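Long-range contacts in interferon-inducible protein AIM2 (Mus musculus, PDB 4JBM), which senses double-stranded DNA in the cytosol through its HIN domain and activates the AIM2 inflammasome, leading to pyroptosis: residues 139-144 and 158-163; 154-159 and 184-189. All coordinates share one frame; numbering follows the deposited sequence.

In the fold
Both contacts lie in the second, C-terminal OB-fold barrel of the HIN domain, and they meet on strand 157-160: the segments share I158 and R159, and I158 takes part in both contacts. Contact 1 looks inward from that strand, across the barrel core to strand 137-144. Contact 2 runs along its edge, pairing it with strand 181-185 close to the C-terminal end of the chain. Their centres are about 14 Å apart, and lie about 9 Å and about 18 Å from the centre of the chain. The bound DNA is near but not touched: the nearest atoms of contact 1 are about 8 Å from it, those of contact 2 about 7 Å.

Contact 1 (139-144 and 158-163); sequences MEVLVL and IRLTFF
V141 and V143, with L142 between them on strand 137-144, close on the ring of F163. CG1 of V141, anti to its backbone N (chi1 172°), is the methyl that meets both F163 and L160. It comes to 3.8 Å from CE2 of F163, the two side chains crossing at about a right angle. V143 meets the same ring carbon at its edge, in the ring plane, with CG2 3.7 Å from CE2 of F163. V141 also faces L160 tip to tip, and its CG1 lies 4.0 Å from CD2 of L160. I158 adds a looser touch, CD1 being 4.3 Å from CB of V141. No hydrogen bond spans the gap, and the closest CA pair, V141 with F163, is 8.8 Å apart, so the two backbones meet through side chains; I132 and L174 also lie against V141. The F163 ring is backed from its own segment, across the corner: CG of L160 lies 3.7 Å above the ring plane, over its centre. Between L160 and F163 the chain turns at T161 and F162; F162 and F163 both face V112 in a G1 beta bulge, with F162 in a left-handed conformation (phi 60°). Strand 137-144 is held by backbone hydrogen bonds, V141 to Y130, E140 and L142 to L174. This is the hydrophobic core of an OB-fold barrel, its strands facing each other across the interior.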
loop_
_atom_site.group_PDB
_atom_site.type_symbol
_atom_site.label_atom_id
_atom_site.label_comp_id
_atom_site.label_asym_id
_atom_site.label_seq_id
_atom_site.Cartn_x
_atom_site.Cartn_y
_atom_site.Cartn_z
ATOM N N MET A 139 -8.118 -15.807 0.352
ATOM C CA MET A 139 -8.568 -14.662 -0.423
ATOM C C MET A 139 -7.875 -14.661 -1.769
ATOM O O MET A 139 -6.966 -15.450 -1.999
ATOM C CB MET A 139 -8.270 -13.369 0.345
ATOM C CG MET A 139 -9.122 -12.175 -0.045
ATOM S SD MET A 139 -8.611 -10.713 0.874
ATOM C CE MET A 139 -9.859 -9.552 0.302
ATOM N N GLU A 140 -8.333 -13.807 -2.675
ATOM C CA GLU A 140 -7.742 -13.753 -4.002
ATOM C C GLU A 140 -7.199 -12.358 -4.300
ATOM O O GLU A 140 -7.769 -11.348 -3.888
ATOM C CB GLU A 140 -8.753 -14.226 -5.041
ATOM C CG GLU A 140 -9.228 -15.651 -4.785
ATOM C CD GLU A 140 -10.018 -16.230 -5.946
ATOM O OE1 GLU A 140 -10.979 -15.573 -6.399
ATOM O OE2 GLU A 140 -9.680 -17.344 -6.401
ATOM N N VAL A 141 -6.066 -12.308 -4.986
ATOM C CA VAL A 141 -5.444 -11.035 -5.285
ATOM C C VAL A 141 -5.345 -10.933 -6.773
ATOM O O VAL A 141 -4.650 -11.719 -7.412
ATOM C CB VAL A 141 -4.042 -10.920 -4.667
ATOM C CG1 VAL A 141 -3.350 -9.653 -5.156
ATOM C CG2 VAL A 141 -4.150 -10.915 -3.169
ATOM N N LEU A 142 -6.067 -9.963 -7.318
ATOM C CA LEU A 142 -6.202 -9.818 -8.755
ATOM C C LEU A 142 -5.212 -8.801 -9.293
ATOM O O LEU A 142 -5.320 -7.614 -9.012
ATOM C CB LEU A 142 -7.639 -9.401 -9.074
ATOM C CG LEU A 142 -8.090 -9.061 -10.495
ATOM C CD1 LEU A 142 -7.851 -10.227 -11.432
ATOM C CD2 LEU A 142 -9.565 -8.705 -10.446
ATOM N N VAL A 143 -4.246 -9.271 -10.069
ATOM C CA VAL A 143 -3.279 -8.370 -10.672
ATOM C C VAL A 143 -3.577 -8.335 -12.174
ATOM O O VAL A 143 -3.419 -9.337 -12.870
ATOM C CB VAL A 143 -1.836 -8.838 -10.419
ATOM C CG1 VAL A 143 -0.855 -8.061 -11.290
ATOM C CG2 VAL A 143 -1.484 -8.701 -8.940
ATOM N N LEU A 144 -4.088 -7.227 -12.679
ATOM C CA LEU A 144 -4.365 -7.119 -14.108
ATOM C C LEU A 144 -3.135 -6.910 -14.969
ATOM O O LEU A 144 -2.193 -6.256 -14.575
ATOM C CB LEU A 144 -5.417 -6.061 -14.380
ATOM C CG LEU A 144 -6.733 -6.418 -13.708
ATOM C CD1 LEU A 144 -7.837 -5.442 -14.029
ATOM C CD2 LEU A 144 -7.182 -7.811 -14.083
ATOM N N ILE A 158 3.890 -12.428 -1.873
ATOM C CA ILE A 158 3.715 -11.227 -2.664
ATOM C C ILE A 158 3.626 -10.032 -1.731
ATOM O O ILE A 158 2.903 -10.056 -0.731
ATOM C CB ILE A 158 2.477 -11.311 -3.577
ATOM C CG1 ILE A 158 1.229 -11.655 -2.774
ATOM C CG2 ILE A 158 2.691 -12.357 -4.635
ATOM C CD1 ILE A 158 -0.020 -11.859 -3.650
ATOM N N ARG A 159 4.403 -9.004 -2.032
ATOM C CA ARG A 159 4.345 -7.745 -1.302
ATOM C C ARG A 159 3.516 -6.778 -2.139
ATOM O O ARG A 159 3.901 -6.421 -3.260
ATOM C CB ARG A 159 5.753 -7.215 -1.034
ATOM C CG ARG A 159 5.864 -6.125 0.029
ATOM C CD ARG A 159 7.240 -5.518 -0.092
ATOM N NE ARG A 159 7.331 -4.754 -1.334
ATOM C CZ ARG A 159 8.447 -4.236 -1.834
ATOM N NH1 ARG A 159 9.609 -4.426 -1.235
ATOM N NH2 ARG A 159 8.401 -3.559 -2.970
ATOM N N LEU A 160 2.369 -6.402 -1.579
ATOM C CA LEU A 160 1.391 -5.518 -2.200
ATOM C C LEU A 160 1.544 -4.102 -1.659
ATOM O O LEU A 160 1.662 -3.904 -0.446
ATOM C CB LEU A 160 -0.030 -6.009 -1.889
ATOM C CG LEU A 160 -0.686 -7.122 -2.716
ATOM C CD1 LEU A 160 0.272 -8.245 -2.998
ATOM C CD2 LEU A 160 -1.914 -7.652 -1.999
ATOM N N THR A 161 1.553 -3.123 -2.555
ATOM C CA THR A 161 1.520 -1.715 -2.157
ATOM C C THR A 161 0.379 -0.992 -2.885
ATOM O O THR A 161 0.322 -1.006 -4.119
ATOM C CB THR A 161 2.861 -1.012 -2.444
ATOM O OG1 THR A 161 3.949 -1.835 -2.002
ATOM C CG2 THR A 161 2.922 0.335 -1.743
ATOM N N PHE A 162 -0.545 -0.411 -2.118
ATOM C CA PHE A 162 -1.706 0.289 -2.668
ATOM C C PHE A 162 -2.606 -0.597 -3.528
ATOM O O PHE A 162 -2.994 -0.222 -4.629
ATOM C CB PHE A 162 -1.284 1.534 -3.459
ATOM C CG PHE A 162 -2.253 2.689 -3.366
ATOM C CD1 PHE A 162 -2.349 3.452 -2.214
ATOM C CD2 PHE A 162 -3.055 3.021 -4.457
ATOM C CE1 PHE A 162 -3.230 4.522 -2.139
ATOM C CE2 PHE A 162 -3.943 4.086 -4.396
ATOM C CZ PHE A 162 -4.029 4.840 -3.233
ATOM N N PHE A 163 -2.946 -1.776 -3.037
ATOM C CA PHE A 163 -3.976 -2.537 -3.707
ATOM C C PHE A 163 -5.269 -2.093 -3.058
ATOM O O PHE A 163 -5.232 -1.416 -2.027
ATOM C CB PHE A 163 -3.747 -4.042 -3.538
ATOM C CG PHE A 163 -2.844 -4.629 -4.582
ATOM C CD1 PHE A 163 -1.569 -4.112 -4.797
ATOM C CD2 PHE A 163 -3.287 -5.663 -5.391
ATOM C CE1 PHE A 163 -0.740 -4.646 -5.776
ATOM C CE2 PHE A 163 -2.465 -6.202 -6.369
ATOM C CZ PHE A 163 -1.191 -5.686 -6.566
#

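Contact 2 (154-159 and 184-189); sequences EGDKIR and VIKAAK
I185 pairs with K157, and D156 carries the contact on to K186 and A187; I185, D156 and K157 give up the most surface here. K157 and I185 form an antiparallel hydrogen-bonded pair, with K157 N 2.9 Å from I185 O and I185 N 2.7 Å from K157 O. On the face they share, the CB atoms of K157 and I185 stand 4.1 Å apart, while CG1 of I185 also reaches CB of R159. L115 of strand 111-123 touches both K157 and I185 on that side. The next pair, I158 with V184, is non-hydrogen-bonded and turns to the face of F116, its CG2 methyls 4.4 Å apart. Beyond I185 the strand ends, and the D156 carboxylate, set beside residues 186-187 by a chi1 of -67°, takes over from backbone pairing. Its OD1 receives A187 N at 2.8 Å, a nearly straight bond arriving on the anti side, 35° out of the carboxylate plane. K186 runs alongside D156, its chain bent at chi3 and chi4, and brings NZ to 3.1 Å from D156 OD2 in a salt bridge on the syn side, 33° out of the plane. Bonds from A187 N, K186 NZ and E153 N hold both oxygens, E153 N at OD2, which probably fixes the rotation of this buried carboxylate. The antiparallel pairing joins strand 181-185, the last of the chain, to strand 157-160 in the second OB-fold barrel of the HIN domain.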
loop_
_atom_site.group_PDB
_atom_site.type_symbol
_atom_site.label_atom_id
_atom_site.label_comp_id
_atom_site.label_asym_id
_atom_site.label_seq_id
_atom_site.Cartn_x
_atom_site.Cartn_y
_atom_site.Cartn_z
ATOM N N GLU A 154 4.258 -21.428 -5.793
ATOM C CA GLU A 154 3.598 -21.676 -4.517
ATOM C C GLU A 154 4.618 -21.709 -3.382
ATOM O O GLU A 154 5.696 -22.293 -3.523
ATOM C CB GLU A 154 2.828 -22.993 -4.539
ATOM C CG GLU A 154 2.156 -23.284 -3.207
ATOM C CD GLU A 154 1.739 -24.728 -3.043
ATOM O OE1 GLU A 154 2.326 -25.597 -3.723
ATOM O OE2 GLU A 154 0.827 -24.992 -2.230
ATOM N N GLY A 155 4.273 -21.081 -2.260
ATOM C CA GLY A 155 5.154 -21.013 -1.109
ATOM C C GLY A 155 5.898 -19.692 -1.075
ATOM O O GLY A 155 6.520 -19.331 -0.071
ATOM N N ASP A 156 5.814 -18.953 -2.175
ATOM C CA ASP A 156 6.395 -17.625 -2.203
ATOM C C ASP A 156 5.461 -16.628 -1.534
ATOM O O ASP A 156 4.378 -16.974 -1.065
ATOM C CB ASP A 156 6.679 -17.176 -3.639
ATOM C CG ASP A 156 7.772 -17.994 -4.308
ATOM O OD1 ASP A 156 8.683 -18.467 -3.596
ATOM O OD2 ASP A 156 7.729 -18.135 -5.550
ATOM N N LYS A 157 5.883 -15.377 -1.513
ATOM C CA LYS A 157 5.066 -14.318 -0.968
ATOM C C LYS A 157 4.966 -13.195 -1.981
ATOM O O LYS A 157 5.821 -13.052 -2.860
ATOM C CB LYS A 157 5.648 -13.794 0.346
ATOM C CG LYS A 157 5.750 -14.827 1.469
ATOM C CD LYS A 157 6.268 -14.163 2.747
ATOM C CE LYS A 157 6.338 -15.137 3.902
ATOM N NZ LYS A 157 7.547 -15.975 3.799
ATOM N N ILE A 158 3.890 -12.428 -1.873
ATOM C CA ILE A 158 3.715 -11.227 -2.664
ATOM C C ILE A 158 3.626 -10.032 -1.731
ATOM O O ILE A 158 2.903 -10.056 -0.731
ATOM C CB ILE A 158 2.477 -11.311 -3.577
ATOM C CG1 ILE A 158 1.229 -11.655 -2.774
ATOM C CG2 ILE A 158 2.691 -12.357 -4.635
ATOM C CD1 ILE A 158 -0.020 -11.859 -3.650
ATOM N N ARG A 159 4.403 -9.004 -2.032
ATOM C CA ARG A 159 4.345 -7.745 -1.302
ATOM C C ARG A 159 3.516 -6.778 -2.139
ATOM O O ARG A 159 3.901 -6.421 -3.260
ATOM C CB ARG A 159 5.753 -7.215 -1.034
ATOM C CG ARG A 159 5.864 -6.125 0.029
ATOM C CD ARG A 159 7.240 -5.518 -0.092
ATOM N NE ARG A 159 7.331 -4.754 -1.334
ATOM C CZ ARG A 159 8.447 -4.236 -1.834
ATOM N NH1 ARG A 159 9.609 -4.426 -1.235
ATOM N NH2 ARG A 159 8.401 -3.559 -2.970
ATOM N N VAL A 184 7.217 -9.839 -6.096
ATOM C CA VAL A 184 7.256 -11.232 -5.680
ATOM C C VAL A 184 8.458 -11.443 -4.774
ATOM O O VAL A 184 9.595 -11.125 -5.149
ATOM C CB VAL A 184 7.320 -12.201 -6.881
ATOM C CG1 VAL A 184 7.738 -13.585 -6.420
ATOM C CG2 VAL A 184 5.978 -12.263 -7.580
ATOM N N ILE A 185 8.198 -11.968 -3.578
ATOM C CA ILE A 185 9.251 -12.279 -2.620
ATOM C C ILE A 185 9.407 -13.788 -2.602
ATOM O O ILE A 185 8.542 -14.502 -2.101
ATOM C CB ILE A 185 8.910 -11.787 -1.197
ATOM C CG1 ILE A 185 8.429 -10.331 -1.227
ATOM C CG2 ILE A 185 10.123 -11.924 -0.289
ATOM C CD1 ILE A 185 9.524 -9.325 -1.541
ATOM N N LYS A 186 10.508 -14.270 -3.167
ATOM C CA LYS A 186 10.683 -15.699 -3.368
ATOM C C LYS A 186 11.160 -16.388 -2.098
ATOM O O LYS A 186 12.030 -15.876 -1.390
ATOM C CB LYS A 186 11.669 -15.971 -4.508
ATOM C CG LYS A 186 11.198 -15.498 -5.867
ATOM C CD LYS A 186 11.988 -16.160 -6.982
ATOM C CE LYS A 186 11.716 -17.653 -7.031
ATOM N NZ LYS A 186 10.276 -17.949 -7.274
ATOM N N ALA A 187 10.571 -17.543 -1.812
ATOM C CA ALA A 187 11.059 -18.393 -0.746
ATOM C C ALA A 187 12.505 -18.730 -1.062
ATOM O O ALA A 187 12.864 -18.903 -2.225
ATOM C CB ALA A 187 10.231 -19.653 -0.661
ATOM N N ALA A 188 13.339 -18.829 -0.033
ATOM C CA ALA A 188 14.754 -19.126 -0.256
ATOM C C ALA A 188 14.968 -20.568 -0.742
ATOM O O ALA A 188 14.333 -21.504 -0.264
ATOM C CB ALA A 188 15.553 -18.863 1.003
ATOM N N LYS A 189 15.880 -20.713 -1.695
ATOM C CA LYS A 189 16.302 -22.000 -2.216
ATOM C C LYS A 189 17.342 -22.623 -1.288
ATOM O O LYS A 189 18.405 -22.046 -1.081
ATOM C CB LYS A 189 16.899 -21.812 -3.608
ATOM C CG LYS A 189 17.805 -20.570 -3.709
ATOM C CD LYS A 189 18.493 -20.428 -5.056
ATOM C CE LYS A 189 19.498 -19.294 -4.974
ATOM N NZ LYS A 189 20.118 -18.947 -6.274
#